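Cell division control protein (Pyrococcus abyssi, PDB 6RPP) is an intein with a HINT splicing fold that probably excises itself from a replicative MCM helicase precursor while joining the flanking exteins. Local coordinates at residues R27-A32 against G36-V41. The protein carries 2 engineered substitutions. Numbering follows the deposited sequence. Where two conformers were deposited one is given.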
ATOM      1  N   ARG A  27      -0.914   3.416 -16.095  1.00 17.63           N
ATOM      2  CA  ARG A  27      -1.907   3.938 -17.035  0.51 18.01           C
ATOM      3  C   ARG A  27      -2.183   5.407 -16.764  1.00 19.41           C
ATOM      4  O   ARG A  27      -2.373   6.199 -17.704  1.00 22.64           O
ATOM      5  CB  ARG A  27      -3.195   3.118 -16.944  0.51 22.99           C
ATOM      6  CG  ARG A  27      -4.324   3.572 -17.874  0.51 26.46           C
ATOM      7  CD  ARG A  27      -5.585   2.759 -17.569  0.51 37.96           C
ATOM      8  NE  ARG A  27      -6.787   3.288 -18.209  0.51 40.34           N
ATOM      9  CZ  ARG A  27      -7.486   2.629 -19.127  0.51 43.26           C
ATOM     10  NH1 ARG A  27      -7.088   1.424 -19.518  0.51 44.23           N
ATOM     11  NH2 ARG A  27      -8.574   3.170 -19.668  0.51 46.13           N
ATOM     12  N   ALA A  28      -2.237   5.778 -15.482  1.00 20.33           N
ATOM     13  CA  ALA A  28      -2.516   7.157 -15.135  1.00 20.72           C
ATOM     14  C   ALA A  28      -1.353   8.054 -15.522  1.00 19.89           C
ATOM     15  O   ALA A  28      -1.555   9.190 -15.985  1.00 22.97           O
ATOM     16  CB  ALA A  28      -2.800   7.260 -13.632  1.00 20.79           C
ATOM     17  N   ILE A  29      -0.136   7.552 -15.333  1.00 18.65           N
ATOM     18  CA  ILE A  29       1.068   8.286 -15.736  1.00 22.13           C
ATOM     19  C   ILE A  29       1.094   8.491 -17.242  1.00 25.04           C
ATOM     20  O   ILE A  29       1.389   9.590 -17.740  1.00 24.70           O
ATOM     21  CB  ILE A  29       2.328   7.540 -15.254  1.00 20.26           C
ATOM     22  CG1 ILE A  29       2.374   7.443 -13.733  1.00 26.16           C
ATOM     23  CG2 ILE A  29       3.594   8.203 -15.806  1.00 23.30           C
ATOM     24  CD1 ILE A  29       2.694   8.706 -13.051  1.00 30.04           C
ATOM     25  N   GLU A  30       0.792   7.442 -18.000  1.00 20.57           N
ATOM     26  CA  GLU A  30       0.826   7.573 -19.461  1.00 23.01           C
ATOM     27  C   GLU A  30      -0.173   8.627 -19.952  1.00 23.97           C
ATOM     28  O   GLU A  30       0.138   9.442 -20.832  1.00 25.18           O
ATOM     29  CB  GLU A  30       0.534   6.216 -20.099  1.00 27.21           C
ATOM     30  CG  GLU A  30       0.730   6.190 -21.597  1.00 30.31           C
ATOM     31  CD  GLU A  30       0.522   4.796 -22.193  1.00 47.80           C
ATOM     32  OE1 GLU A  30       0.070   3.889 -21.454  1.00 52.32           O
ATOM     33  OE2 GLU A  30       0.791   4.614 -23.403  1.00 55.05           O
ATOM     34  N   GLU A  31      -1.366   8.663 -19.362  1.00 22.43           N
ATOM     35  CA  GLU A  31      -2.350   9.626 -19.817  1.00 23.64           C
ATOM     36  C   GLU A  31      -1.930  11.041 -19.434  1.00 24.35           C
ATOM     37  O   GLU A  31      -2.083  11.974 -20.241  1.00 27.14           O
ATOM     38  CB  GLU A  31      -3.705   9.258 -19.213  1.00 27.79           C
ATOM     39  CG  GLU A  31      -4.854  10.090 -19.717  1.00 39.96           C
ATOM     40  CD  GLU A  31      -6.180   9.537 -19.273  1.00 48.22           C
ATOM     41  OE1 GLU A  31      -6.743   8.665 -19.972  1.00 54.64           O
ATOM     42  OE2 GLU A  31      -6.652   9.978 -18.215  1.00 47.32           O
ATOM     43  N   ALA A  32      -1.395  11.208 -18.207  1.00 22.16           N
ATOM     44  CA  ALA A  32      -1.008  12.544 -17.746  1.00 25.50           C
ATOM     45  C   ALA A  32       0.214  13.064 -18.500  1.00 23.73           C
ATOM     46  O   ALA A  32       0.353  14.289 -18.669  1.00 25.26           O
ATOM     47  CB  ALA A  32      -0.750  12.538 -16.233  1.00 23.75           C
ATOM     48  N   GLY A  36      -0.653  17.019 -19.997  1.00 35.07           N
ATOM     49  CA  GLY A  36      -0.008  18.087 -19.264  1.00 33.97           C
ATOM     50  C   GLY A  36      -0.208  18.045 -17.769  1.00 37.84           C
ATOM     51  O   GLY A  36       0.173  19.003 -17.088  1.00 42.96           O
ATOM     52  N   LYS A  37      -0.813  16.982 -17.238  1.00 29.47           N
ATOM     53  CA  LYS A  37      -1.114  16.890 -15.818  1.00 28.28           C
ATOM     54  C   LYS A  37      -0.082  16.078 -15.057  1.00 27.55           C
ATOM     55  O   LYS A  37      -0.280  15.787 -13.881  1.00 32.68           O
ATOM     56  CB  LYS A  37      -2.507  16.299 -15.633  1.00 32.26           C
ATOM     57  CG  LYS A  37      -3.566  17.230 -16.217  1.00 34.21           C
ATOM     58  CD  LYS A  37      -4.980  16.728 -15.996  1.00 34.60           C
ATOM     59  CE  LYS A  37      -6.014  17.775 -16.431  1.00 45.30           C
ATOM     60  NZ  LYS A  37      -5.840  18.184 -17.858  1.00 56.37           N
ATOM     61  N   LEU A  38       0.994  15.678 -15.707  1.00 30.36           N
ATOM     62  CA  LEU A  38       1.993  14.859 -15.038  1.00 29.09           C
ATOM     63  C   LEU A  38       2.755  15.716 -14.046  1.00 29.04           C
ATOM     64  O   LEU A  38       3.195  16.825 -14.387  1.00 32.14           O
ATOM     65  CB  LEU A  38       2.957  14.278 -16.063  1.00 25.66           C
ATOM     66  CG  LEU A  38       4.038  13.366 -15.474  1.00 28.73           C
ATOM     67  CD1 LEU A  38       3.400  12.048 -15.059  1.00 24.19           C
ATOM     68  CD2 LEU A  38       5.153  13.161 -16.491  1.00 35.15           C
ATOM     69  N   GLY A  39       2.911  15.215 -12.826  1.00 28.39           N
ATOM     70  CA  GLY A  39       3.712  15.893 -11.830  1.00 31.21           C
ATOM     71  C   GLY A  39       5.044  15.187 -11.686  1.00 30.02           C
ATOM     72  O   GLY A  39       5.138  13.987 -11.879  1.00 27.10           O
ATOM     73  N   ARG A  40       6.073  15.934 -11.337  1.00 34.11           N
ATOM     74  CA  ARG A  40       7.384  15.329 -11.172  1.00 36.51           C
ATOM     75  C   ARG A  40       7.943  15.683  -9.808  1.00 37.66           C
ATOM     76  O   ARG A  40       7.799  16.818  -9.352  1.00 40.37           O
ATOM     77  CB  ARG A  40       8.339  15.789 -12.271  1.00 43.09           C
ATOM     78  CG  ARG A  40       8.045  15.178 -13.638  1.00 50.44           C
ATOM     79  CD  ARG A  40       9.132  15.561 -14.640  1.00 65.77           C
ATOM     80  NE  ARG A  40       8.824  15.123 -15.999  1.00 68.96           N
ATOM     81  CZ  ARG A  40       8.000  15.759 -16.824  1.00 70.11           C
ATOM     82  NH1 ARG A  40       7.384  16.868 -16.429  1.00 69.96           N
ATOM     83  NH2 ARG A  40       7.782  15.279 -18.044  1.00 71.98           N
ATOM     84  N   VAL A  41       8.533  14.686  -9.150  1.00 34.58           N
ATOM     85  CA  VAL A  41       9.337  14.873  -7.951  1.00 36.76           C
ATOM     86  C   VAL A  41      10.743  14.372  -8.252  1.00 42.79           C
ATOM     87  O   VAL A  41      10.988  13.721  -9.267  1.00 42.98           O
ATOM     88  CB  VAL A  41       8.751  14.153  -6.721  1.00 44.73           C
ATOM     89  CG1 VAL A  41       7.503  14.871  -6.221  1.00 45.36           C
ATOM     90  CG2 VAL A  41       8.465  12.684  -7.036  1.00 43.23           C
TER
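The carbonyl oxygen of Ala-32, in the last turn of helix 21-35, is approached by three successive amides of the chain that leaves it, Gly-36 N at 3.2 Å and Lys-37 N and Leu-38 N each at 3.3 Å. All three hydrogen bonds are weak, with N-H...O angles of 121° to 129°, so one acceptor is shared among donors none of which points straight at it. Gly-36 is the first residue to leave helical geometry, with a positive phi that glycine, lacking a CB, adopts easily. Lys-37 N also donates to the side-chain OD1 of Asn-35. Ala-32 is buried; its CB lies 3.6 Å from Leu-38 N and 4.1 Å from Leu-38 CB, and a methyl is small enough to let the returning chain come this close. This reversal joins the helix to strand 39-41, an edge strand of a four-stranded antiparallel sheet in the intein splicing domain, where Gly-39 pairs through its backbone with Tyr-46. Leu-38 CG lies anti to the backbone N (chi1 -179°), and chi2 then turns CD1 toward the helix, 3.9 Å from Ile-29 CG2 and 4.0 Å from Ile-29 CD1. Both branches of the beta-branched isoleucine are thus used against a single methyl. Ile-29 also touches Phe-45, and Ala-32 touches Ala-47, which seats the helix against strand 44-56. The other methyl of Leu-38, CD2, lies 3.7 Å above the guanidinium plane of Arg-40, toward its rim. At the exposed bend, Lys-37 brings only CB near Ala-32 CB, while its long chain leads away.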